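Local coordinates for p800 reaction center core protein (Heliobacterium modesticaldum, PDB 5V8K), which forms the homodimeric core of a photosynthetic reaction center, carrying bacteriochlorophyll g pigments, a calcium ion and ligands to a 4Fe-4S cluster, at residues A483-H488 with S495-M500; F457-C462 with N489-L494; L437-Y442 with E577-G582. One frame throughout, in Å; residues are numbered along the deposited sequence.

Contact 1. Residues A483-H488 with S495-M500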
loop_
_atom_site.group_PDB
_atom_site.type_symbol
_atom_site.label_atom_id
_atom_site.label_comp_id
_atom_site.label_asym_id
_atom_site.label_seq_id
_atom_site.Cartn_x
_atom_site.Cartn_y
_atom_site.Cartn_z
ATOM N N ALA A 483 -17.406 -31.230 -4.282
ATOM C CA ALA A 483 -18.035 -32.270 -5.100
ATOM C C ALA A 483 -18.717 -31.663 -6.329
ATOM O O ALA A 483 -18.481 -32.095 -7.461
ATOM C CB ALA A 483 -19.031 -33.069 -4.259
ATOM N N THR A 484 -19.556 -30.637 -6.134
ATOM C CA THR A 484 -20.282 -30.079 -7.272
ATOM C C THR A 484 -19.401 -29.185 -8.141
ATOM O O THR A 484 -19.699 -28.988 -9.323
ATOM C CB THR A 484 -21.511 -29.313 -6.779
ATOM O OG1 THR A 484 -21.112 -28.288 -5.876
ATOM C CG2 THR A 484 -22.405 -30.221 -6.019
ATOM N N PHE A 485 -18.316 -28.660 -7.590
ATOM C CA PHE A 485 -17.312 -27.993 -8.419
ATOM C C PHE A 485 -16.672 -28.996 -9.389
ATOM O O PHE A 485 -16.602 -28.768 -10.612
ATOM C CB PHE A 485 -16.274 -27.354 -7.489
ATOM C CG PHE A 485 -15.177 -26.608 -8.167
ATOM C CD1 PHE A 485 -14.019 -27.265 -8.559
ATOM C CD2 PHE A 485 -15.256 -25.244 -8.336
ATOM C CE1 PHE A 485 -12.958 -26.561 -9.158
ATOM C CE2 PHE A 485 -14.226 -24.538 -8.926
ATOM C CZ PHE A 485 -13.057 -25.217 -9.342
ATOM N N ASN A 486 -16.248 -30.137 -8.858
ATOM C CA ASN A 486 -15.592 -31.153 -9.676
ATOM C C ASN A 486 -16.531 -31.716 -10.721
ATOM O O ASN A 486 -16.125 -31.966 -11.853
ATOM C CB ASN A 486 -15.057 -32.272 -8.788
ATOM C CG ASN A 486 -13.828 -31.847 -8.049
ATOM O OD1 ASN A 486 -13.262 -30.809 -8.345
ATOM N ND2 ASN A 486 -13.388 -32.647 -7.105
ATOM N N SER A 487 -17.799 -31.878 -10.381
ATOM C CA SER A 487 -18.706 -32.494 -11.321
ATOM C C SER A 487 -19.399 -31.489 -12.231
ATOM O O SER A 487 -19.824 -31.874 -13.320
ATOM C CB SER A 487 -19.727 -33.333 -10.545
ATOM O OG SER A 487 -20.614 -32.482 -9.850
ATOM N N HIS A 488 -19.533 -30.213 -11.841
ATOM C CA HIS A 488 -20.287 -29.268 -12.666
ATOM C C HIS A 488 -19.567 -27.994 -13.072
ATOM O O HIS A 488 -20.098 -27.286 -13.929
ATOM C CB HIS A 488 -21.598 -28.864 -11.977
ATOM C CG HIS A 488 -22.619 -29.949 -11.997
ATOM N ND1 HIS A 488 -22.567 -31.026 -11.143
ATOM C CD2 HIS A 488 -23.695 -30.145 -12.790
ATOM C CE1 HIS A 488 -23.573 -31.842 -11.408
ATOM N NE2 HIS A 488 -24.275 -31.326 -12.399
ATOM N N SER A 495 -8.108 -25.639 -12.386
ATOM C CA SER A 495 -7.785 -25.351 -11.002
ATOM C C SER A 495 -8.560 -26.291 -10.080
ATOM O O SER A 495 -9.777 -26.442 -10.252
ATOM C CB SER A 495 -8.124 -23.898 -10.637
ATOM O OG SER A 495 -7.506 -22.977 -11.507
ATOM N N PRO A 496 -7.907 -26.932 -9.120
ATOM C CA PRO A 496 -8.649 -27.511 -7.999
ATOM C C PRO A 496 -9.250 -26.417 -7.133
ATOM O O PRO A 496 -8.666 -25.344 -6.946
ATOM C CB PRO A 496 -7.580 -28.276 -7.213
ATOM C CG PRO A 496 -6.309 -27.930 -7.803
ATOM C CD PRO A 496 -6.478 -26.856 -8.823
ATOM N N LEU A 497 -10.427 -26.695 -6.590
ATOM C CA LEU A 497 -10.988 -25.799 -5.586
ATOM C C LEU A 497 -10.284 -26.051 -4.253
ATOM O O LEU A 497 -10.459 -27.105 -3.648
ATOM C CB LEU A 497 -12.497 -26.004 -5.472
ATOM C CG LEU A 497 -13.164 -25.081 -4.465
ATOM C CD1 LEU A 497 -13.100 -23.663 -4.937
ATOM C CD2 LEU A 497 -14.597 -25.499 -4.299
ATOM N N THR A 498 -9.462 -25.113 -3.809
ATOM C CA THR A 498 -8.865 -25.197 -2.492
ATOM C C THR A 498 -9.857 -24.688 -1.423
ATOM O O THR A 498 -10.876 -24.076 -1.715
ATOM C CB THR A 498 -7.563 -24.383 -2.413
ATOM O OG1 THR A 498 -7.868 -22.983 -2.339
ATOM C CG2 THR A 498 -6.612 -24.636 -3.617
ATOM N N ASN A 499 -9.533 -24.941 -0.174
ATOM C CA ASN A 499 -10.258 -24.388 0.954
ATOM C C ASN A 499 -9.649 -23.086 1.448
ATOM O O ASN A 499 -9.931 -22.676 2.580
ATOM C CB ASN A 499 -10.327 -25.405 2.093
ATOM C CG ASN A 499 -8.977 -25.679 2.747
ATOM O OD1 ASN A 499 -7.922 -25.328 2.238
ATOM N ND2 ASN A 499 -9.027 -26.303 3.916
ATOM N N MET A 500 -8.849 -22.419 0.619
ATOM C CA MET A 500 -8.089 -21.232 1.027
ATOM C C MET A 500 -8.704 -19.962 0.462
ATOM O O MET A 500 -8.714 -19.757 -0.755
ATOM C CB MET A 500 -6.626 -21.320 0.588
ATOM C CG MET A 500 -5.853 -22.509 1.173
ATOM S SD MET A 500 -4.105 -22.458 0.690
ATOM C CE MET A 500 -4.225 -22.818 -1.049
HETATM O O HOH W 1 -10.927 -29.693 -7.332
#
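S495 meets F485 through its backbone carbonyl, while its side-chain OG is gripped by two groups beyond this contact, K261 NZ and I459 O. These bonds probably help hold the loop in place as it passes the F485 ring. S495 O lies at the edge of the ring, in its plane, 3.4 Å from F485 CE1. One face is taken by L497. Its CB sits over the ring centre, 3.7 Å from the F485 centroid and 10° off the ring normal, a CH-pi contact. Further out, L497 CD2 comes within 4.1 Å of F485 CB, so the leucine also reaches the base of the ring. F485 holds CG anti to its own backbone N (chi1 -179°), which carries the ring out from the helix and against the loop. The backbone of L497 is part of the surface too, with L497 N 3.6 Å from F485 CE1.

The polar link between the segments runs through one water. It donates to N486 OD1 at 2.8 Å and accepts from L497 N at 3.1 Å. The peptide N-H beside the phenyl ring thus has a polar partner.

The contact closes the chain back on the end of helix 475-488, a buried apolar ring held against an irregular loop. L497 continues onto L482 of the same helix, and its carbonyl takes a hydrogen bond from Y478 OH. Beyond it, T498 pairs with G461 after helix 449-459, and M500 packs on Y505 and Q508 of helix 502-513.

Contact 2. Residues F457-C462 with N489-L494; sequences FYIDGC and NPLHQL. With CA (calcium ion), chain B; GBF (Bacteriochlorophyll g), chain Y.
L491 fits its two methyl groups against the C-terminal end of helix 449-459. L491 CD1 lies 3.5 Å from I459 O. L491 CD2 lies 3.6 Å from Y458 O and 3.7 Å from Y458 CE2 of the ring. This is the tight part, and bacteriochlorophyll g extends it. The pigment's O1A meets the Y458 ring edge in plane, 3.5 Å from Y458 CE2, and its CMB methyl lies over one face toward the rim. P490 CD touches O2D of the pigment at 3.3 Å.

The side of H492 and Q493 is looser and partly exposed. Here the loop holds itself. H492 N and ND1 reach N489 O from opposite faces of its carbonyl plane, and N489 OD1 takes L491 N in an Asx turn. The facing helix ends in a Schellman motif with G461 as its C-prime residue.

Y458 OH is hydrogen-bonded to E378 OE2. D460, just past the helix, binds calcium through OD2 at 2.4 Å, with Q509 OE1, L597 O and two waters as further ligands, and its OD1 pairs with K261. Apolar packing toward the pigment thus adjoins a buried carboxylate whose negative charge is probably stabilised by calcium and K261.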
loop_
_atom_site.group_PDB
_atom_site.type_symbol
_atom_site.label_atom_id
_atom_site.label_comp_id
_atom_site.label_asym_id
_atom_site.label_seq_id
_atom_site.Cartn_x
_atom_site.Cartn_y
_atom_site.Cartn_z
ATOM N N PHE A 457 -8.445 -14.457 -8.170
ATOM C CA PHE A 457 -8.532 -15.356 -7.028
ATOM C C PHE A 457 -9.546 -16.462 -7.290
ATOM O O PHE A 457 -9.269 -17.632 -7.019
ATOM C CB PHE A 457 -8.856 -14.583 -5.755
ATOM C CG PHE A 457 -7.750 -13.639 -5.312
ATOM C CD1 PHE A 457 -6.419 -14.030 -5.311
ATOM C CD2 PHE A 457 -8.052 -12.335 -4.936
ATOM C CE1 PHE A 457 -5.420 -13.124 -4.914
ATOM C CE2 PHE A 457 -7.093 -11.474 -4.534
ATOM C CZ PHE A 457 -5.775 -11.848 -4.535
ATOM N N TYR A 458 -10.680 -16.136 -7.910
ATOM C CA TYR A 458 -11.649 -17.180 -8.226
ATOM C C TYR A 458 -11.076 -18.182 -9.227
ATOM O O TYR A 458 -11.157 -19.405 -9.029
ATOM C CB TYR A 458 -12.935 -16.561 -8.759
ATOM C CG TYR A 458 -13.918 -17.595 -9.206
ATOM C CD1 TYR A 458 -14.725 -18.243 -8.292
ATOM C CD2 TYR A 458 -14.054 -17.924 -10.532
ATOM C CE1 TYR A 458 -15.617 -19.226 -8.684
ATOM C CE2 TYR A 458 -14.960 -18.890 -10.940
ATOM C CZ TYR A 458 -15.722 -19.559 -10.003
ATOM O OH TYR A 458 -16.638 -20.543 -10.383
ATOM N N ILE A 459 -10.514 -17.673 -10.324
ATOM C CA ILE A 459 -10.068 -18.531 -11.416
ATOM C C ILE A 459 -8.947 -19.457 -10.948
ATOM O O ILE A 459 -8.857 -20.603 -11.378
ATOM C CB ILE A 459 -9.656 -17.645 -12.611
ATOM C CG1 ILE A 459 -10.910 -17.170 -13.348
ATOM C CG2 ILE A 459 -8.683 -18.370 -13.565
ATOM C CD1 ILE A 459 -10.635 -16.028 -14.321
ATOM N N ASP A 460 -8.096 -18.987 -10.059
ATOM C CA ASP A 460 -7.027 -19.814 -9.546
ATOM C C ASP A 460 -7.470 -20.733 -8.409
ATOM O O ASP A 460 -6.601 -21.280 -7.736
ATOM C CB ASP A 460 -5.861 -18.970 -9.048
ATOM C CG ASP A 460 -4.495 -19.582 -9.427
ATOM O OD1 ASP A 460 -4.410 -20.325 -10.415
ATOM O OD2 ASP A 460 -3.520 -19.328 -8.703
ATOM N N GLY A 461 -8.766 -20.910 -8.162
ATOM C CA GLY A 461 -9.201 -21.912 -7.199
ATOM C C GLY A 461 -9.201 -21.501 -5.732
ATOM O O GLY A 461 -9.273 -22.380 -4.870
ATOM N N CYS A 462 -9.093 -20.210 -5.413
ATOM C CA CYS A 462 -9.375 -19.749 -4.053
ATOM C C CYS A 462 -10.800 -20.082 -3.619
ATOM O O CYS A 462 -11.747 -20.029 -4.412
ATOM C CB CYS A 462 -9.201 -18.243 -3.910
ATOM S SG CYS A 462 -7.545 -17.720 -3.932
ATOM N N ASN A 489 -18.400 -27.665 -12.516
ATOM C CA ASN A 489 -17.739 -26.429 -12.915
ATOM C C ASN A 489 -16.595 -26.704 -13.889
ATOM O O ASN A 489 -15.585 -27.304 -13.490
ATOM C CB ASN A 489 -17.228 -25.676 -11.698
ATOM C CG ASN A 489 -16.763 -24.317 -12.056
ATOM O OD1 ASN A 489 -16.467 -24.052 -13.222
ATOM N ND2 ASN A 489 -16.738 -23.418 -11.078
ATOM N N PRO A 490 -16.690 -26.267 -15.152
ATOM C CA PRO A 490 -15.578 -26.482 -16.101
ATOM C C PRO A 490 -14.231 -25.939 -15.628
ATOM O O PRO A 490 -13.184 -26.399 -16.112
ATOM C CB PRO A 490 -16.039 -25.764 -17.373
ATOM C CG PRO A 490 -17.498 -25.486 -17.210
ATOM C CD PRO A 490 -17.890 -25.692 -15.785
ATOM N N LEU A 491 -14.226 -24.992 -14.703
ATOM C CA LEU A 491 -12.972 -24.484 -14.154
ATOM C C LEU A 491 -12.145 -25.568 -13.479
ATOM O O LEU A 491 -10.949 -25.364 -13.243
ATOM C CB LEU A 491 -13.253 -23.375 -13.129
ATOM C CG LEU A 491 -12.076 -22.666 -12.480
ATOM C CD1 LEU A 491 -11.281 -21.934 -13.527
ATOM C CD2 LEU A 491 -12.560 -21.679 -11.471
ATOM N N HIS A 492 -12.765 -26.679 -13.076
ATOM C CA HIS A 492 -11.986 -27.706 -12.389
ATOM C C HIS A 492 -10.941 -28.339 -13.303
ATOM O O HIS A 492 -9.978 -28.927 -12.797
ATOM C CB HIS A 492 -12.903 -28.762 -11.788
ATOM C CG HIS A 492 -13.307 -29.836 -12.739
ATOM N ND1 HIS A 492 -14.450 -29.754 -13.507
ATOM C CD2 HIS A 492 -12.737 -31.029 -13.036
ATOM C CE1 HIS A 492 -14.551 -30.838 -14.257
ATOM N NE2 HIS A 492 -13.529 -31.630 -13.984
ATOM N N GLN A 493 -11.114 -28.221 -14.630
ATOM C CA GLN A 493 -10.074 -28.600 -15.599
ATOM C C GLN A 493 -8.774 -27.816 -15.407
ATOM O O GLN A 493 -7.688 -28.325 -15.710
ATOM C CB GLN A 493 -10.557 -28.354 -17.025
ATOM C CG GLN A 493 -11.595 -29.299 -17.505
ATOM C CD GLN A 493 -11.011 -30.676 -17.746
ATOM O OE1 GLN A 493 -10.206 -30.873 -18.664
ATOM N NE2 GLN A 493 -11.379 -31.631 -16.898
ATOM N N LEU A 494 -8.866 -26.573 -14.951
ATOM C CA LEU A 494 -7.706 -25.696 -14.811
ATOM C C LEU A 494 -7.210 -25.542 -13.379
ATOM O O LEU A 494 -6.009 -25.315 -13.176
ATOM C CB LEU A 494 -8.038 -24.306 -15.365
ATOM C CG LEU A 494 -8.771 -24.195 -16.694
ATOM C CD1 LEU A 494 -8.890 -22.713 -16.985
ATOM C CD2 LEU A 494 -7.989 -24.871 -17.783
HETATM CA CA CA B . -1.232 -20.076 -8.999
HETATM MG MG GBF Y . -20.655 -17.751 -15.570
HETATM C CHA GBF Y . -20.082 -20.945 -16.845
HETATM C CHB GBF Y . -18.481 -18.442 -13.138
HETATM C CHC GBF Y . -20.808 -14.383 -14.877
HETATM C CHD GBF Y . -22.245 -17.059 -18.735
HETATM N NA GBF Y . -19.555 -19.343 -15.084
HETATM C C1A GBF Y . -19.545 -20.616 -15.491
HETATM C C2A GBF Y . -18.492 -21.523 -14.901
HETATM C C3A GBF Y . -18.352 -20.816 -13.571
HETATM C C4A GBF Y . -18.811 -19.455 -13.963
HETATM C CMA GBF Y . -19.307 -21.429 -12.527
HETATM C CAA GBF Y . -17.143 -21.726 -15.607
HETATM C CBA GBF Y . -16.594 -20.433 -16.189
HETATM C CGA GBF Y . -15.895 -19.561 -15.167
HETATM O O1A GBF Y . -15.298 -20.001 -14.204
HETATM O O2A GBF Y . -15.801 -18.147 -15.431
HETATM N NB GBF Y . -19.731 -16.581 -14.203
HETATM C C1B GBF Y . -18.925 -17.031 -13.231
HETATM C C2B GBF Y . -18.574 -15.941 -12.438
HETATM C C3B GBF Y . -19.221 -14.824 -12.928
HETATM C C4B GBF Y . -19.978 -15.261 -14.019
HETATM C CMB GBF Y . -17.642 -15.941 -11.251
HETATM C CAB GBF Y . -19.015 -13.518 -12.276
HETATM C CBB GBF Y . -19.377 -12.329 -12.637
HETATM N NC GBF Y . -21.359 -16.133 -16.585
HETATM C C1C GBF Y . -21.387 -14.872 -16.146
HETATM C C2C GBF Y . -21.999 -13.723 -16.860
HETATM C C3C GBF Y . -22.344 -14.651 -17.954
HETATM C C4C GBF Y . -21.994 -15.983 -17.769
HETATM C CMC GBF Y . -23.186 -13.224 -16.019
HETATM C CAC GBF Y . -23.043 -14.235 -19.194
HETATM C CBC GBF Y . -23.444 -12.812 -19.445
HETATM N ND GBF Y . -21.107 -18.617 -17.337
HETATM C C1D GBF Y . -21.703 -18.397 -18.494
HETATM C C2D GBF Y . -21.860 -19.534 -19.630
HETATM C C3D GBF Y . -21.187 -20.402 -18.796
HETATM C C4D GBF Y . -20.750 -19.937 -17.534
HETATM C CMD GBF Y . -22.445 -19.680 -21.000
HETATM C CAD GBF Y . -20.968 -21.858 -18.820
HETATM O OBD GBF Y . -20.863 -22.706 -19.764
HETATM C CBD GBF Y . -20.186 -22.210 -17.596
HETATM C CGD GBF Y . -20.936 -23.238 -16.815
HETATM O O1D GBF Y . -21.798 -22.934 -15.979
HETATM O O2D GBF Y . -20.664 -24.611 -17.108
HETATM C CED GBF Y . -21.431 -25.571 -16.392
HETATM C C1 GBF Y . -15.151 -17.286 -14.500
HETATM C C2 GBF Y . -14.873 -15.991 -15.194
HETATM C C3 GBF Y . -14.360 -14.953 -14.534
HETATM C C4 GBF Y . -14.100 -15.060 -13.070
HETATM C C5 GBF Y . -14.068 -13.669 -15.270
HETATM C C6 GBF Y . -15.119 -12.611 -14.876
HETATM C C7 GBF Y . -14.806 -11.263 -15.509
HETATM C C8 GBF Y . -15.768 -10.452 -16.010
HETATM C C9 GBF Y . -17.232 -10.819 -15.951
HETATM C C10 GBF Y . -15.449 -9.098 -16.597
HETATM C C11 GBF Y . -14.292 -9.045 -17.529
HETATM C C12 GBF Y . -14.266 -7.753 -18.320
HETATM C C13 GBF Y . -13.424 -7.586 -19.357
HETATM C C14 GBF Y . -13.444 -6.293 -20.108
HETATM C C15 GBF Y . -12.451 -8.671 -19.778
HETATM O O HOH W 2 -2.038 -20.624 -11.320
HETATM O O HOH W 3 -2.217 -22.143 -8.458
#

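Contact 3. Residues L437-Y442 with E577-G582. With DGG (1-[glycerolylphosphonyl]-2-[8-(2-hexyl-cyclopropyl)-octanal-1-yl]-3-[hexadecanal-1-yl]-glycerol), chain C.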
loop_
_atom_site.group_PDB
_atom_site.type_symbol
_atom_site.label_atom_id
_atom_site.label_comp_id
_atom_site.label_asym_id
_atom_site.label_seq_id
_atom_site.Cartn_x
_atom_site.Cartn_y
_atom_site.Cartn_z
ATOM N N LEU A 437 -11.558 14.958 -17.125
ATOM C CA LEU A 437 -11.812 13.727 -17.864
ATOM C C LEU A 437 -10.663 12.725 -17.709
ATOM O O LEU A 437 -10.890 11.553 -17.350
ATOM C CB LEU A 437 -12.080 14.094 -19.338
ATOM C CG LEU A 437 -12.316 13.099 -20.495
ATOM C CD1 LEU A 437 -11.049 12.764 -21.085
ATOM C CD2 LEU A 437 -12.904 11.785 -20.097
ATOM N N VAL A 438 -9.413 13.171 -17.909
ATOM C CA VAL A 438 -8.307 12.212 -17.860
ATOM C C VAL A 438 -8.095 11.712 -16.424
ATOM O O VAL A 438 -7.699 10.559 -16.205
ATOM C CB VAL A 438 -7.014 12.803 -18.483
ATOM C CG1 VAL A 438 -6.299 13.792 -17.544
ATOM C CG2 VAL A 438 -6.104 11.697 -18.871
ATOM N N ASP A 439 -8.395 12.539 -15.425
ATOM C CA ASP A 439 -8.178 12.102 -14.052
ATOM C C ASP A 439 -9.226 11.062 -13.636
ATOM O O ASP A 439 -8.933 10.176 -12.837
ATOM C CB ASP A 439 -8.162 13.320 -13.133
ATOM C CG ASP A 439 -6.916 14.212 -13.345
ATOM O OD1 ASP A 439 -5.892 13.724 -13.908
ATOM O OD2 ASP A 439 -6.951 15.400 -12.948
ATOM N N GLN A 440 -10.410 11.091 -14.252
ATOM C CA GLN A 440 -11.382 10.018 -14.055
ATOM C C GLN A 440 -10.992 8.760 -14.833
ATOM O O GLN A 440 -11.321 7.645 -14.416
ATOM C CB GLN A 440 -12.782 10.478 -14.459
ATOM C CG GLN A 440 -13.370 11.560 -13.559
ATOM C CD GLN A 440 -13.566 11.065 -12.127
ATOM O OE1 GLN A 440 -14.189 10.022 -11.887
ATOM N NE2 GLN A 440 -12.999 11.788 -11.176
ATOM N N PHE A 441 -10.315 8.914 -15.970
ATOM C CA PHE A 441 -9.717 7.759 -16.633
ATOM C C PHE A 441 -8.768 7.017 -15.700
ATOM O O PHE A 441 -8.869 5.799 -15.544
ATOM C CB PHE A 441 -8.987 8.189 -17.906
ATOM C CG PHE A 441 -7.998 7.160 -18.390
ATOM C CD1 PHE A 441 -8.427 6.059 -19.082
ATOM C CD2 PHE A 441 -6.667 7.277 -18.081
ATOM C CE1 PHE A 441 -7.543 5.094 -19.507
ATOM C CE2 PHE A 441 -5.732 6.297 -18.485
ATOM C CZ PHE A 441 -6.172 5.199 -19.209
ATOM N N TYR A 442 -7.829 7.734 -15.069
ATOM C CA TYR A 442 -6.912 7.079 -14.136
ATOM C C TYR A 442 -7.681 6.386 -13.029
ATOM O O TYR A 442 -7.297 5.291 -12.590
ATOM C CB TYR A 442 -5.931 8.076 -13.514
ATOM C CG TYR A 442 -5.103 8.870 -14.465
ATOM C CD1 TYR A 442 -4.451 8.271 -15.532
ATOM C CD2 TYR A 442 -4.973 10.238 -14.310
ATOM C CE1 TYR A 442 -3.724 9.007 -16.410
ATOM C CE2 TYR A 442 -4.211 11.006 -15.202
ATOM C CZ TYR A 442 -3.571 10.368 -16.254
ATOM O OH TYR A 442 -2.842 11.098 -17.201
ATOM N N GLU A 577 2.137 14.654 -15.005
ATOM C CA GLU A 577 3.068 13.567 -15.307
ATOM C C GLU A 577 3.044 12.526 -14.209
ATOM O O GLU A 577 2.999 11.321 -14.480
ATOM C CB GLU A 577 4.508 14.079 -15.474
ATOM C CG GLU A 577 4.727 15.087 -16.542
ATOM C CD GLU A 577 6.072 15.821 -16.429
ATOM O OE1 GLU A 577 6.619 15.971 -15.311
ATOM O OE2 GLU A 577 6.570 16.288 -17.480
ATOM N N GLY A 578 3.107 12.980 -12.959
ATOM C CA GLY A 578 3.166 12.060 -11.837
ATOM C C GLY A 578 1.902 11.245 -11.670
ATOM O O GLY A 578 1.954 10.093 -11.246
ATOM N N LYS A 579 0.760 11.799 -12.065
ATOM C CA LYS A 579 -0.486 11.043 -11.976
ATOM C C LYS A 579 -0.558 9.979 -13.061
ATOM O O LYS A 579 -0.976 8.849 -12.796
ATOM C CB LYS A 579 -1.692 11.991 -12.041
ATOM C CG LYS A 579 -2.365 12.182 -10.725
ATOM C CD LYS A 579 -2.968 13.559 -10.534
ATOM C CE LYS A 579 -3.909 13.992 -11.643
ATOM N NZ LYS A 579 -4.881 15.047 -11.069
ATOM N N ALA A 580 -0.128 10.317 -14.279
ATOM C CA ALA A 580 -0.106 9.351 -15.377
ATOM C C ALA A 580 0.873 8.203 -15.108
ATOM O O ALA A 580 0.537 7.020 -15.284
ATOM C CB ALA A 580 0.266 10.028 -16.695
ATOM N N ILE A 581 2.091 8.536 -14.690
ATOM C CA ILE A 581 3.128 7.528 -14.454
ATOM C C ILE A 581 2.812 6.742 -13.182
ATOM O O ILE A 581 3.003 5.518 -13.109
ATOM C CB ILE A 581 4.508 8.206 -14.361
ATOM C CG1 ILE A 581 4.883 8.808 -15.703
ATOM C CG2 ILE A 581 5.589 7.216 -13.877
ATOM C CD1 ILE A 581 6.083 9.756 -15.648
ATOM N N GLY A 582 2.300 7.442 -12.170
ATOM C CA GLY A 582 1.954 6.781 -10.926
ATOM C C GLY A 582 0.830 5.797 -11.113
ATOM O O GLY A 582 0.871 4.687 -10.580
HETATM C C11 DGG C . 7.549 3.869 -16.704
HETATM C C10 DGG C . 7.580 5.036 -17.662
HETATM C C9 DGG C . 6.355 4.973 -18.558
HETATM C C8 DGG C . 5.055 4.866 -17.779
HETATM C C7 DGG C . 3.873 4.418 -18.628
HETATM C C6 DGG C . 3.267 5.478 -19.526
HETATM C C5 DGG C . 3.480 6.861 -18.975
HETATM C C4 DGG C . 2.970 7.930 -19.916
HETATM C C3 DGG C . 3.196 9.301 -19.307
HETATM C C2 DGG C . 2.626 10.396 -20.180
HETATM C C1 DGG C . 2.930 11.729 -19.566
HETATM O O1 DGG C . 3.873 11.875 -18.861
HETATM O O17 DGG C . 2.099 12.853 -19.791
HETATM C C17 DGG C . 2.500 14.160 -19.446
HETATM C C19 DGG C . 1.518 15.159 -20.060
HETATM O O19 DGG C . 0.242 15.014 -19.438
HETATM C C21 DGG C . -0.895 14.648 -20.236
HETATM O O21 DGG C . -0.977 15.223 -21.283
HETATM C C22 DGG C . -1.825 13.563 -19.750
HETATM C C23 DGG C . -1.173 12.167 -19.689
HETATM C C24 DGG C . -1.836 11.046 -20.500
HETATM C C25 DGG C . -0.906 10.153 -21.339
HETATM C C26 DGG C . -1.398 8.725 -21.524
HETATM C C27 DGG C . -1.142 7.893 -20.283
HETATM C C28 DGG C . -1.688 6.480 -20.396
HETATM C C29 DGG C . -1.114 5.566 -19.329
HETATM C C30 DGG C . -1.541 5.783 -17.887
HETATM C C31 DGG C . -2.069 4.506 -17.278
HETATM C C32 DGG C . -2.654 3.591 -18.323
HETATM C C33 DGG C . -3.179 2.314 -17.727
HETATM C C18 DGG C . 1.994 16.588 -19.922
HETATM P P DGG C . 2.616 18.545 -18.542
HETATM O OP1 DGG C . 1.840 19.351 -19.510
HETATM O OP2 DGG C . 2.010 17.097 -18.609
HETATM O OP3 DGG C . 4.052 18.308 -18.786
HETATM O OP4 DGG C . 2.527 19.166 -17.091
HETATM C C40 DGG C . 3.636 19.877 -16.535
HETATM C C41 DGG C . 3.275 21.295 -16.052
HETATM O O42 DGG C . 2.118 21.796 -16.720
HETATM C C43 DGG C . 4.419 22.323 -16.158
HETATM O O44 DGG C . 5.593 21.793 -15.549
#
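The Y442 ring lies against the backbone of the K579-A580 peptide. K579 C and A580 N are over one face, and K579 O stands 4.3 Å above its centre. On the opposite face V438 O, one turn back, is 3.3 Å from the plane, toward the rim. Lipid carbon C30 is at the edge. The hydroxyl end runs past A580, with Y442 OH 3.3 Å from A580 CB and close to lipid C23. F441 CZ touches another carbon of the same tail, C32, at 4.0 Å. Replacing Y442 with an alanine would probably open a gap between the two helices and leave A580 and the lipid tail without the ring they pack on.

The axes of the two short segments come within 10.5 Å, 26° from parallel. The K579 chain is kinked midway, which puts K579 NZ 2.8 Å from D439 OD2. This is a salt bridge, though weak as a hydrogen bond, and the side chains cross at about a right angle. K579 NZ also bonds to S434 OG. D439 O accepts from Y542 OH of the second subunit, so the pair sits beside the dimer interface.

The K579 side chain is about 6 Å from the iron-sulfur cluster at nearest atoms. Its positive charge would probably favour the reduced cluster, an effect that D439 is likely to offset in part.

How the contacts relate
Contacts 1 and 2 form one continuous region, with centres about 7 Å apart. Their segments alternate along the chain. A probable hydrogen bond of 2.9 Å from T498 N to G461 O joins them, and F485 CE1 packs on H492 CB at 3.4 Å. Both contribute to the same bacteriochlorophyll g pocket, contact 1 through H488 and contact 2 through Y458, I459, N489 and P490. The calcium bound in contact 2 is about 7 Å from the side chain of S495. Contact 3 lies on the other side of the chain's centre, near the iron-sulfur cluster and a lipid. Its centre is about 40 Å from that of contact 1 and about 34 Å from that of contact 2, and its two helices bracket both in sequence.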